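Local coordinates for protein pantothenate kinase (Coxiella burnetii, PDB 3TQC) that catalyses the ATP-dependent phosphorylation of pantothenate to 4'-phosphopantothenate, the first step of coenzyme A biosynthesis, at residues Y93-G99 against F227-V233; H181-D185 against D258-F263; E54-Y59 against D310-Q314; A166-Q171 against I193-P197. All blocks are in the same frame, centred on the assembly; numbering follows the deposited sequence.

Contact 1 (Y93-G99 against F227-V233); sequences YIIGIAG and FDFSLFV
Leu-231, Asp-228 and Tyr-93 bury the most surface where strand 93-99 runs parallel to 227-233. The carboxylate of Asp-228 lies nearly parallel to the Tyr-93 ring, their planes 21° apart, and CB of Asp-228 sits over the ring face, 3.3 Å from Tyr-93 CZ. With CG beside its own backbone N (chi1 -60°), Asp-228 turns OD2 to the backbone: the N-H of Ile-94 meets OD2 on its anti side at 2.9 Å, almost dead straight at 175°. Lys-168 forms a salt bridge to the same oxygen, which is therefore gripped twice. Ile-94 O in turn takes the N-H of Asp-228 at 2.8 Å. From there the ladder is regular: Gly-96 N to Phe-229 O, Leu-231 N to Gly-96 O at 2.7 Å, Ala-98 N to Leu-231 O and Val-233 N to Ala-98 O. Leu-231 presses CD1 against CG2 of Ile-95 at 3.3 Å, tight for two carbons. On the other face of the sheet, Phe-232 lays its ring under CA of Gly-99, a CH-pi contact.

These are central strands of the P-loop kinase sheet, with 199-203 bonded along the far edge of 93-99. Helices 52-84 and 105-116 cover the face carrying Tyr-93, Ile-95 and Leu-231, and Gly-99 is the first residue of the predicted ATP-binding loop.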
# COMPACT_ATOMS: atom_id res chain seq x y z
N TYR B 93 11.48 2.56 9.89
CA TYR B 93 10.86 3.11 8.72
C TYR B 93 11.51 2.40 7.53
O TYR B 93 12.72 2.33 7.46
CB TYR B 93 11.14 4.61 8.65
CG TYR B 93 10.29 5.31 7.65
CD1 TYR B 93 9.08 5.87 8.01
CD2 TYR B 93 10.70 5.43 6.32
CE1 TYR B 93 8.30 6.51 7.08
CE2 TYR B 93 9.93 6.06 5.40
CZ TYR B 93 8.73 6.62 5.78
OH TYR B 93 7.95 7.25 4.85
N ILE B 94 10.71 1.84 6.63
CA ILE B 94 11.25 1.06 5.52
C ILE B 94 10.95 1.74 4.20
O ILE B 94 9.79 2.00 3.89
CB ILE B 94 10.70 -0.35 5.47
CG1 ILE B 94 10.95 -1.08 6.80
CG2 ILE B 94 11.34 -1.11 4.33
CD1 ILE B 94 10.85 -2.60 6.69
N ILE B 95 12.01 2.00 3.44
CA ILE B 95 11.90 2.67 2.16
C ILE B 95 12.18 1.64 1.06
O ILE B 95 13.23 1.01 1.05
CB ILE B 95 12.91 3.81 2.05
CG1 ILE B 95 12.61 4.89 3.10
CG2 ILE B 95 12.89 4.44 0.66
CD1 ILE B 95 13.79 5.90 3.29
N GLY B 96 11.25 1.48 0.13
CA GLY B 96 11.39 0.52 -0.95
C GLY B 96 12.07 1.16 -2.14
O GLY B 96 11.81 2.31 -2.45
N ILE B 97 12.98 0.42 -2.78
CA ILE B 97 13.55 0.88 -4.03
C ILE B 97 13.37 -0.20 -5.08
O ILE B 97 13.88 -1.32 -4.93
CB ILE B 97 15.02 1.22 -3.90
CG1 ILE B 97 15.25 2.28 -2.84
CG2 ILE B 97 15.56 1.76 -5.24
CD1 ILE B 97 16.70 2.70 -2.79
N ALA B 98 12.62 0.13 -6.12
CA ALA B 98 12.27 -0.81 -7.17
C ALA B 98 12.76 -0.25 -8.51
O ALA B 98 13.16 0.90 -8.60
CB ALA B 98 10.77 -1.02 -7.19
N GLY B 99 12.71 -1.08 -9.54
CA GLY B 99 13.18 -0.70 -10.86
C GLY B 99 13.76 -1.92 -11.56
O GLY B 99 13.95 -2.96 -10.94
N PHE B 227 6.35 -1.74 4.01
CA PHE B 227 7.14 -0.54 3.88
C PHE B 227 6.30 0.72 3.88
O PHE B 227 5.08 0.68 3.71
CB PHE B 227 8.15 -0.62 2.71
CG PHE B 227 7.55 -0.71 1.33
CD1 PHE B 227 6.68 0.25 0.85
CD2 PHE B 227 7.96 -1.72 0.47
CE1 PHE B 227 6.18 0.19 -0.48
CE2 PHE B 227 7.45 -1.80 -0.84
CZ PHE B 227 6.57 -0.84 -1.31
N ASP B 228 6.98 1.83 4.09
CA ASP B 228 6.34 3.11 4.32
C ASP B 228 6.38 4.05 3.12
O ASP B 228 5.54 4.93 2.96
CB ASP B 228 7.04 3.75 5.51
CG ASP B 228 6.93 2.90 6.74
OD1 ASP B 228 5.88 3.01 7.39
OD2 ASP B 228 7.87 2.12 7.04
N PHE B 229 7.37 3.85 2.27
CA PHE B 229 7.66 4.76 1.18
C PHE B 229 8.39 3.95 0.13
O PHE B 229 9.19 3.09 0.46
CB PHE B 229 8.55 5.86 1.69
CG PHE B 229 8.71 7.01 0.76
CD1 PHE B 229 7.99 8.18 0.96
CD2 PHE B 229 9.61 6.96 -0.29
CE1 PHE B 229 8.15 9.27 0.08
CE2 PHE B 229 9.76 8.02 -1.16
CZ PHE B 229 9.04 9.17 -0.97
N SER B 230 8.15 4.23 -1.14
CA SER B 230 8.88 3.54 -2.19
C SER B 230 9.32 4.49 -3.28
O SER B 230 8.60 5.43 -3.62
CB SER B 230 8.02 2.45 -2.81
OG SER B 230 6.81 2.99 -3.25
N LEU B 231 10.51 4.22 -3.79
CA LEU B 231 11.08 4.91 -4.94
C LEU B 231 11.07 3.91 -6.07
O LEU B 231 11.37 2.74 -5.86
CB LEU B 231 12.54 5.28 -4.71
CG LEU B 231 12.97 6.40 -3.76
CD1 LEU B 231 12.80 5.99 -2.30
CD2 LEU B 231 14.42 6.74 -4.05
N PHE B 232 10.76 4.37 -7.27
CA PHE B 232 10.94 3.55 -8.45
C PHE B 232 11.97 4.26 -9.31
O PHE B 232 11.81 5.44 -9.59
CB PHE B 232 9.63 3.34 -9.19
CG PHE B 232 9.72 2.39 -10.36
CD1 PHE B 232 9.27 1.09 -10.25
CD2 PHE B 232 10.22 2.83 -11.58
CE1 PHE B 232 9.33 0.23 -11.33
CE2 PHE B 232 10.28 1.98 -12.66
CZ PHE B 232 9.84 0.67 -12.53
N VAL B 233 13.05 3.56 -9.68
CA VAL B 233 14.05 4.12 -10.58
C VAL B 233 13.70 3.67 -12.01
O VAL B 233 13.55 2.48 -12.27
CB VAL B 233 15.46 3.69 -10.18
CG1 VAL B 233 16.50 4.30 -11.14
CG2 VAL B 233 15.73 4.07 -8.70

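Contact 2 (H181-D185 against D258-F263); sequences HHYYD and DPHSYF
His-182 and Tyr-262 join the two loops by one backbone bond, Tyr-262 N to His-182 O at 3.1 Å, just after a type I turn spanning Asp-258 to Ser-261. The His-182 side chain reaches back to the start of that turn. Its CG stands anti to the backbone N (chi1 -172°), which carries the imidazole out to Asp-258, and NE2 donates to OD2 at 2.8 Å. This His-carboxylate bond is bent, 146° at the hydrogen, with OD2 met on its anti side and well out of the carboxylate plane. A face of the same imidazole rests on CB of Ser-261. Beyond the ring, ND1 has a weak bond to Thr-255, so both nitrogens have partners.

At the other end Tyr-184, Tyr-262 and Phe-263 form an aromatic cluster. Phe-263 turns an edge to the face of Tyr-184, its CZ 3.5 Å above the ring and over the centre, the planes 58° apart. Tyr-262 meets Tyr-184 obliquely, with Tyr-184 CD2 over the Tyr-262 face near the rim, 3.3 Å from CE2 of Tyr-262. Lys-149 adds a cation-pi contact to Tyr-184. Tyr-183 brings its ring edge to the carbonyl O of His-260, 3.5 Å from CD1 of Tyr-183.

The contact lies near the surface: 181-185 links strands 174-180 and 185-187 through a G1 beta bulge with Ser-180, while 258-263 belongs to the loop connecting helices 237-253 and 271-294.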
# COMPACT_ATOMS: atom_id res chain seq x y z
N HIS B 181 26.30 -12.22 -6.76
CA HIS B 181 26.25 -12.03 -8.21
C HIS B 181 27.42 -12.74 -8.89
O HIS B 181 27.31 -13.19 -10.03
CB HIS B 181 26.25 -10.54 -8.56
CG HIS B 181 25.01 -9.81 -8.12
ND1 HIS B 181 23.80 -9.97 -8.75
CD2 HIS B 181 24.81 -8.92 -7.12
CE1 HIS B 181 22.90 -9.20 -8.16
NE2 HIS B 181 23.49 -8.56 -7.17
N HIS B 182 28.53 -12.85 -8.17
CA HIS B 182 29.72 -13.49 -8.68
C HIS B 182 29.47 -14.98 -8.92
O HIS B 182 29.83 -15.52 -9.96
CB HIS B 182 30.87 -13.29 -7.69
CG HIS B 182 32.20 -13.75 -8.21
ND1 HIS B 182 32.89 -13.08 -9.19
CD2 HIS B 182 32.98 -14.80 -7.85
CE1 HIS B 182 34.03 -13.70 -9.43
NE2 HIS B 182 34.11 -14.74 -8.63
N TYR B 183 28.86 -15.63 -7.93
CA TYR B 183 28.51 -17.04 -8.03
C TYR B 183 27.11 -17.25 -8.61
O TYR B 183 26.69 -18.39 -8.80
CB TYR B 183 28.62 -17.69 -6.65
CG TYR B 183 30.00 -17.53 -6.05
CD1 TYR B 183 31.12 -18.07 -6.68
CD2 TYR B 183 30.19 -16.83 -4.86
CE1 TYR B 183 32.40 -17.92 -6.14
CE2 TYR B 183 31.46 -16.68 -4.31
CZ TYR B 183 32.56 -17.22 -4.96
OH TYR B 183 33.82 -17.06 -4.42
N TYR B 184 26.42 -16.15 -8.90
CA TYR B 184 25.08 -16.19 -9.49
C TYR B 184 24.19 -17.12 -8.68
O TYR B 184 23.50 -17.98 -9.24
CB TYR B 184 25.18 -16.66 -10.94
CG TYR B 184 23.94 -16.45 -11.76
CD1 TYR B 184 23.36 -15.20 -11.88
CD2 TYR B 184 23.37 -17.52 -12.44
CE1 TYR B 184 22.22 -15.02 -12.65
CE2 TYR B 184 22.25 -17.35 -13.21
CZ TYR B 184 21.67 -16.11 -13.32
OH TYR B 184 20.55 -15.95 -14.10
N ASP B 185 24.23 -16.96 -7.37
CA ASP B 185 23.55 -17.87 -6.47
C ASP B 185 23.49 -17.35 -5.03
O ASP B 185 24.28 -16.48 -4.63
CB ASP B 185 24.25 -19.24 -6.50
CG ASP B 185 23.31 -20.38 -6.15
OD1 ASP B 185 22.16 -20.11 -5.73
OD2 ASP B 185 23.74 -21.55 -6.29
N ASP B 258 37.87 -14.83 -12.86
CA ASP B 258 37.97 -15.76 -11.75
C ASP B 258 37.42 -17.10 -12.21
O ASP B 258 36.25 -17.19 -12.58
CB ASP B 258 37.17 -15.23 -10.55
CG ASP B 258 37.39 -16.03 -9.29
OD1 ASP B 258 38.16 -17.01 -9.30
OD2 ASP B 258 36.78 -15.65 -8.26
N PRO B 259 38.26 -18.15 -12.22
CA PRO B 259 37.78 -19.45 -12.71
C PRO B 259 36.57 -20.00 -11.95
O PRO B 259 35.88 -20.87 -12.48
CB PRO B 259 39.00 -20.36 -12.53
CG PRO B 259 40.16 -19.45 -12.52
CD PRO B 259 39.69 -18.19 -11.89
N HIS B 260 36.31 -19.49 -10.75
CA HIS B 260 35.16 -19.92 -9.94
C HIS B 260 33.92 -19.03 -10.13
O HIS B 260 32.89 -19.26 -9.50
CB HIS B 260 35.54 -20.00 -8.46
CG HIS B 260 36.64 -20.97 -8.17
ND1 HIS B 260 36.54 -22.31 -8.49
CD2 HIS B 260 37.86 -20.81 -7.61
CE1 HIS B 260 37.66 -22.93 -8.14
NE2 HIS B 260 38.47 -22.04 -7.60
N SER B 261 34.03 -18.01 -10.99
CA SER B 261 32.86 -17.22 -11.37
C SER B 261 31.83 -18.11 -12.07
O SER B 261 32.19 -19.04 -12.79
CB SER B 261 33.24 -16.07 -12.30
OG SER B 261 32.09 -15.31 -12.64
N TYR B 262 30.56 -17.80 -11.88
CA TYR B 262 29.50 -18.58 -12.49
C TYR B 262 29.58 -18.46 -14.00
O TYR B 262 29.43 -19.44 -14.72
CB TYR B 262 28.13 -18.10 -12.02
CG TYR B 262 27.02 -18.97 -12.55
CD1 TYR B 262 26.66 -20.14 -11.89
CD2 TYR B 262 26.36 -18.64 -13.72
CE1 TYR B 262 25.66 -20.95 -12.37
CE2 TYR B 262 25.36 -19.44 -14.22
CZ TYR B 262 25.01 -20.60 -13.54
OH TYR B 262 24.00 -21.40 -14.04
N PHE B 263 29.84 -17.24 -14.45
CA PHE B 263 29.89 -16.91 -15.87
C PHE B 263 31.30 -16.95 -16.45
O PHE B 263 31.57 -16.28 -17.45
CB PHE B 263 29.26 -15.53 -16.08
CG PHE B 263 27.80 -15.48 -15.75
CD1 PHE B 263 26.88 -16.11 -16.57
CD2 PHE B 263 27.34 -14.81 -14.63
CE1 PHE B 263 25.51 -16.08 -16.26
CE2 PHE B 263 25.98 -14.77 -14.32
CZ PHE B 263 25.07 -15.40 -15.14

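Contact 3 (E54-Y59 against D310-Q314); sequences EVTEIY and DHSIQ. With ADP (adenosine-5'-diphosphate), chain D.
The adenine end of the nucleotide pocket is built here, where the first turns of helix 52-84 meet the loop leading into strand 313-319. Glu-54 and Ile-313 make the direct link. The Glu-54 chain starts anti to its N (chi1 -176°) and bends at chi2, which brings OE2 to the N-H of Ile-313 at 2.8 Å, on the syn side of the carboxylate and 20° out of its plane. OE1 is held by a salt bridge to Arg-21, so the two oxygens are anchored separately and the carboxylate is fixed in rotation.

A water ties this pair to the ligand. It donates to OE2 of Glu-54 and to the carbonyl O of His-311, the latter at 2.7 Å, and accepts from Tyr-59 OH, at the edge of that ring and in its plane. A further, weak bond comes from N6 of ADP at 3.1 Å. Ile-313 packs against the helix side chains: its CG1 touches CG2 of Ile-58 at 3.7 Å and lies 3.8 Å from Tyr-59 OH.

His-311 lays one face of its imidazole over the adenine, with ADP C4 3.1 Å above the ring plane. Trp-243 stacks on His-311 as well, and ND1 is bonded to Lys-307. Within the loop, Asp-310 OD1 takes the N-H of Ser-312, an Asx turn.

An aromatic cover over the base and a weak water-mediated link to N6, consistent with recognition of the amino group, make this the adenine subsite of a P-loop kinase.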
# COMPACT_ATOMS: atom_id res chain seq x y z
N GLU B 54 26.08 14.83 -8.98
CA GLU B 54 24.80 14.13 -8.93
C GLU B 54 24.41 13.81 -7.49
O GLU B 54 23.24 13.95 -7.12
CB GLU B 54 24.88 12.85 -9.78
CG GLU B 54 23.60 12.05 -9.89
CD GLU B 54 22.55 12.67 -10.81
OE1 GLU B 54 22.78 13.72 -11.41
OE2 GLU B 54 21.46 12.08 -10.90
N VAL B 55 25.38 13.39 -6.67
CA VAL B 55 25.14 13.15 -5.25
C VAL B 55 24.71 14.43 -4.56
O VAL B 55 23.76 14.43 -3.77
CB VAL B 55 26.40 12.65 -4.51
CG1 VAL B 55 26.13 12.60 -3.01
CG2 VAL B 55 26.82 11.29 -5.01
N THR B 56 25.43 15.52 -4.83
CA THR B 56 25.15 16.77 -4.16
C THR B 56 23.78 17.32 -4.59
O THR B 56 23.02 17.78 -3.75
CB THR B 56 26.23 17.83 -4.42
OG1 THR B 56 27.51 17.33 -4.01
CG2 THR B 56 25.92 19.09 -3.63
N GLU B 57 23.49 17.27 -5.88
CA GLU B 57 22.34 17.96 -6.44
C GLU B 57 21.06 17.14 -6.31
O GLU B 57 20.01 17.70 -6.09
CB GLU B 57 22.58 18.36 -7.91
CG GLU B 57 23.55 19.53 -8.11
CD GLU B 57 23.80 19.84 -9.60
OE1 GLU B 57 23.13 19.22 -10.46
OE2 GLU B 57 24.67 20.68 -9.91
N ILE B 58 21.16 15.82 -6.42
CA ILE B 58 19.97 14.97 -6.38
C ILE B 58 19.84 14.18 -5.08
O ILE B 58 18.86 14.33 -4.36
CB ILE B 58 19.95 13.98 -7.56
CG1 ILE B 58 20.04 14.73 -8.90
CG2 ILE B 58 18.68 13.16 -7.53
CD1 ILE B 58 18.79 15.51 -9.23
N TYR B 59 20.83 13.35 -4.77
CA TYR B 59 20.69 12.38 -3.67
C TYR B 59 20.73 12.98 -2.28
O TYR B 59 20.03 12.51 -1.38
CB TYR B 59 21.70 11.23 -3.84
CG TYR B 59 21.37 10.51 -5.12
CD1 TYR B 59 20.28 9.67 -5.18
CD2 TYR B 59 22.10 10.73 -6.29
CE1 TYR B 59 19.93 9.03 -6.34
CE2 TYR B 59 21.76 10.09 -7.46
CZ TYR B 59 20.67 9.24 -7.48
OH TYR B 59 20.31 8.60 -8.63
N ASP B 310 22.81 8.97 -19.37
CA ASP B 310 24.06 9.12 -18.63
C ASP B 310 23.88 8.87 -17.13
O ASP B 310 24.78 9.14 -16.36
CB ASP B 310 24.65 10.52 -18.88
CG ASP B 310 23.78 11.64 -18.30
OD1 ASP B 310 22.77 11.31 -17.64
OD2 ASP B 310 24.12 12.82 -18.50
N HIS B 311 22.71 8.37 -16.73
CA HIS B 311 22.33 8.11 -15.34
C HIS B 311 21.84 9.31 -14.52
O HIS B 311 21.31 9.13 -13.42
CB HIS B 311 23.44 7.41 -14.55
CG HIS B 311 23.67 6.00 -14.96
ND1 HIS B 311 23.00 4.95 -14.37
CD2 HIS B 311 24.51 5.46 -15.88
CE1 HIS B 311 23.42 3.82 -14.92
NE2 HIS B 311 24.33 4.10 -15.84
N SER B 312 22.01 10.51 -15.04
CA SER B 312 21.61 11.70 -14.32
C SER B 312 20.09 11.71 -14.19
O SER B 312 19.38 11.27 -15.09
CB SER B 312 22.15 12.97 -15.00
OG SER B 312 21.62 13.12 -16.30
N ILE B 313 19.60 12.13 -13.03
CA ILE B 313 18.18 12.23 -12.81
C ILE B 313 17.68 13.45 -13.56
O ILE B 313 18.20 14.54 -13.36
CB ILE B 313 17.82 12.34 -11.33
CG1 ILE B 313 18.27 11.08 -10.58
CG2 ILE B 313 16.31 12.52 -11.14
CD1 ILE B 313 17.77 9.81 -11.21
N GLN B 314 16.69 13.25 -14.43
CA GLN B 314 16.12 14.34 -15.22
C GLN B 314 14.71 14.68 -14.80
O GLN B 314 14.23 15.77 -15.09
CB GLN B 314 16.15 13.99 -16.70
CG GLN B 314 17.56 13.94 -17.33
CD GLN B 314 18.46 15.16 -17.01
OE1 GLN B 314 19.62 15.00 -16.55
NE2 GLN B 314 17.94 16.38 -17.23
PB ADP D . 20.60 -2.58 -10.15
O1B ADP D . 21.00 -2.63 -8.71
O2B ADP D . 19.24 -1.97 -10.37
O3B ADP D . 20.78 -3.87 -10.91
PA ADP D . 23.04 -1.14 -10.29
O1A ADP D . 22.74 -0.27 -9.09
O2A ADP D . 23.94 -2.33 -10.17
O3A ADP D . 21.64 -1.63 -10.91
O5' ADP D . 23.62 -0.23 -11.44
C5' ADP D . 23.57 -0.65 -12.80
C4' ADP D . 24.79 -0.11 -13.53
O4' ADP D . 24.67 1.30 -13.71
C3' ADP D . 26.07 -0.33 -12.76
O3' ADP D . 27.12 -0.60 -13.69
C2' ADP D . 26.32 0.97 -12.02
O2' ADP D . 27.70 1.23 -11.88
C1' ADP D . 25.66 1.99 -12.93
N9 ADP D . 24.99 3.09 -12.22
C8 ADP D . 23.93 2.96 -11.41
N7 ADP D . 23.54 4.17 -10.94
C5 ADP D . 24.36 5.08 -11.46
C6 ADP D . 24.47 6.53 -11.36
N6 ADP D . 23.59 7.20 -10.58
N1 ADP D . 25.46 7.12 -12.06
C2 ADP D . 26.33 6.43 -12.83
N3 ADP D . 26.27 5.08 -12.96
C4 ADP D . 25.32 4.38 -12.31
O HOH W 1 21.61 9.63 -10.77

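Contact 4 (A166-Q171 against I193-P197); sequences AIKSGQ and IVDQP
With CG beside its backbone N (chi1 -66°) and a second bend at chi2, Gln-196 folds its side chain over the turn at Gly-170, while Ile-167, CG1 beside its N and then extended (chi2 171°), sends CD1 out to Val-194. There CD1 meets CG1 of Val-194 at 3.8 Å, the two side chains crossing at about a right angle. The amide carbon CD of Gln-196 lies 3.5 Å from CA of Gly-170. This brings the amide end among the carbonyl oxygens of Ile-167 and Gln-171.

Gly-170, the first residue to leave helical angles, forms a Schellman motif. Its phi is positive, and two bonds run back into the last turn, Gln-171 N to Ala-166 O and Gly-170 N to Ile-167 O, both at 3.1 Å. A water bridges the two segments, lying 2.7 Å from Gln-171 O and 2.8 Å from Val-194 O and accepting from Gln-196 N at 3.0 Å.

On the helix side, Lys-168 NZ also bonds Pro-92 O, and Ser-169 O accepts from Lys-320 of the second subunit. The helix reaches both sheets, through Ile-167 on Ile-94 and Ala-166 on Val-174. Chemically, one aliphatic touch and a water shared by Gln-171 O, Val-194 O and Gln-196 N join the helix end to the strand end, a light, partly solvent-mediated link remote from the nucleotide.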
# COMPACT_ATOMS: atom_id res chain seq x y z
N ALA B 166 8.89 -9.62 10.52
CA ALA B 166 9.68 -9.64 11.74
C ALA B 166 10.24 -8.24 12.04
O ALA B 166 10.24 -7.79 13.18
CB ALA B 166 10.79 -10.64 11.63
N ILE B 167 10.70 -7.55 11.01
CA ILE B 167 11.27 -6.22 11.21
C ILE B 167 10.19 -5.27 11.71
O ILE B 167 10.39 -4.53 12.65
CB ILE B 167 11.97 -5.70 9.95
CG1 ILE B 167 13.23 -6.55 9.69
CG2 ILE B 167 12.38 -4.24 10.11
CD1 ILE B 167 13.89 -6.28 8.37
N LYS B 168 9.01 -5.36 11.11
CA LYS B 168 7.91 -4.47 11.42
C LYS B 168 7.17 -4.91 12.66
O LYS B 168 6.22 -4.25 13.08
CB LYS B 168 6.95 -4.38 10.23
CG LYS B 168 7.42 -3.40 9.15
CD LYS B 168 7.49 -1.97 9.69
CE LYS B 168 7.42 -0.94 8.58
NZ LYS B 168 7.47 0.43 9.12
N SER B 169 7.61 -6.03 13.23
CA SER B 169 7.14 -6.47 14.53
C SER B 169 8.08 -6.05 15.66
O SER B 169 7.77 -6.23 16.81
CB SER B 169 6.98 -7.97 14.53
OG SER B 169 6.08 -8.37 13.54
N GLY B 170 9.23 -5.47 15.32
CA GLY B 170 10.18 -5.01 16.34
C GLY B 170 11.21 -6.04 16.73
O GLY B 170 12.00 -5.81 17.66
N GLN B 171 11.23 -7.17 16.00
CA GLN B 171 12.14 -8.28 16.29
C GLN B 171 13.60 -7.89 16.14
O GLN B 171 13.98 -7.19 15.21
CB GLN B 171 11.83 -9.45 15.36
CG GLN B 171 12.66 -10.73 15.60
CD GLN B 171 12.13 -11.93 14.79
OE1 GLN B 171 10.92 -12.02 14.51
NE2 GLN B 171 13.02 -12.83 14.40
N ILE B 193 22.76 -9.10 9.24
CA ILE B 193 21.92 -8.89 10.40
C ILE B 193 21.33 -7.49 10.36
O ILE B 193 22.05 -6.52 10.26
CB ILE B 193 22.69 -9.12 11.69
CG1 ILE B 193 23.05 -10.61 11.81
CG2 ILE B 193 21.85 -8.66 12.88
CD1 ILE B 193 24.26 -10.87 12.64
N VAL B 194 20.00 -7.44 10.36
CA VAL B 194 19.24 -6.22 10.48
C VAL B 194 18.70 -6.20 11.91
O VAL B 194 17.95 -7.10 12.31
CB VAL B 194 18.09 -6.19 9.42
CG1 VAL B 194 17.19 -4.99 9.63
CG2 VAL B 194 18.66 -6.20 7.99
N ASP B 195 19.09 -5.19 12.67
CA ASP B 195 18.79 -5.15 14.10
C ASP B 195 18.08 -3.86 14.54
O ASP B 195 18.68 -3.00 15.21
CB ASP B 195 20.07 -5.35 14.91
CG ASP B 195 19.80 -5.41 16.41
OD1 ASP B 195 18.69 -5.87 16.79
OD2 ASP B 195 20.69 -4.99 17.20
N GLN B 196 16.80 -3.78 14.21
CA GLN B 196 15.97 -2.59 14.47
C GLN B 196 16.68 -1.27 14.21
O GLN B 196 16.75 -0.42 15.07
CB GLN B 196 15.37 -2.64 15.88
CG GLN B 196 14.39 -3.78 16.03
CD GLN B 196 13.14 -3.60 15.18
OE1 GLN B 196 12.77 -4.49 14.40
NE2 GLN B 196 12.48 -2.46 15.33
N PRO B 197 17.20 -1.10 12.98
CA PRO B 197 17.78 0.19 12.64
C PRO B 197 16.65 1.21 12.56
O PRO B 197 15.49 0.87 12.73
CB PRO B 197 18.35 -0.06 11.26
CG PRO B 197 17.40 -1.05 10.66
CD PRO B 197 16.99 -1.94 11.79
O HOH W 2 15.47 -6.21 13.12

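Overall arrangement
Contact 1 is the true core, two neighbouring strands of the main sheet held by a backbone ladder. Contact 3, also buried, reaches that sheet through strand 313-319 but relies on a carboxylate, a water and the nucleotide. Contact 4 is partly buried and touches contact 1 directly, through Lys-168 and Ile-167. Contacts 3 and 4 lie on opposite sides of the chain's centre, their own centres about 31 Å apart. Contact 2 stands apart at the surface, joining loops by aromatic packing and a His-carboxylate bond. Thus regular backbone pairing dominates at the centre, and side-chain or water-mediated links prevail further out.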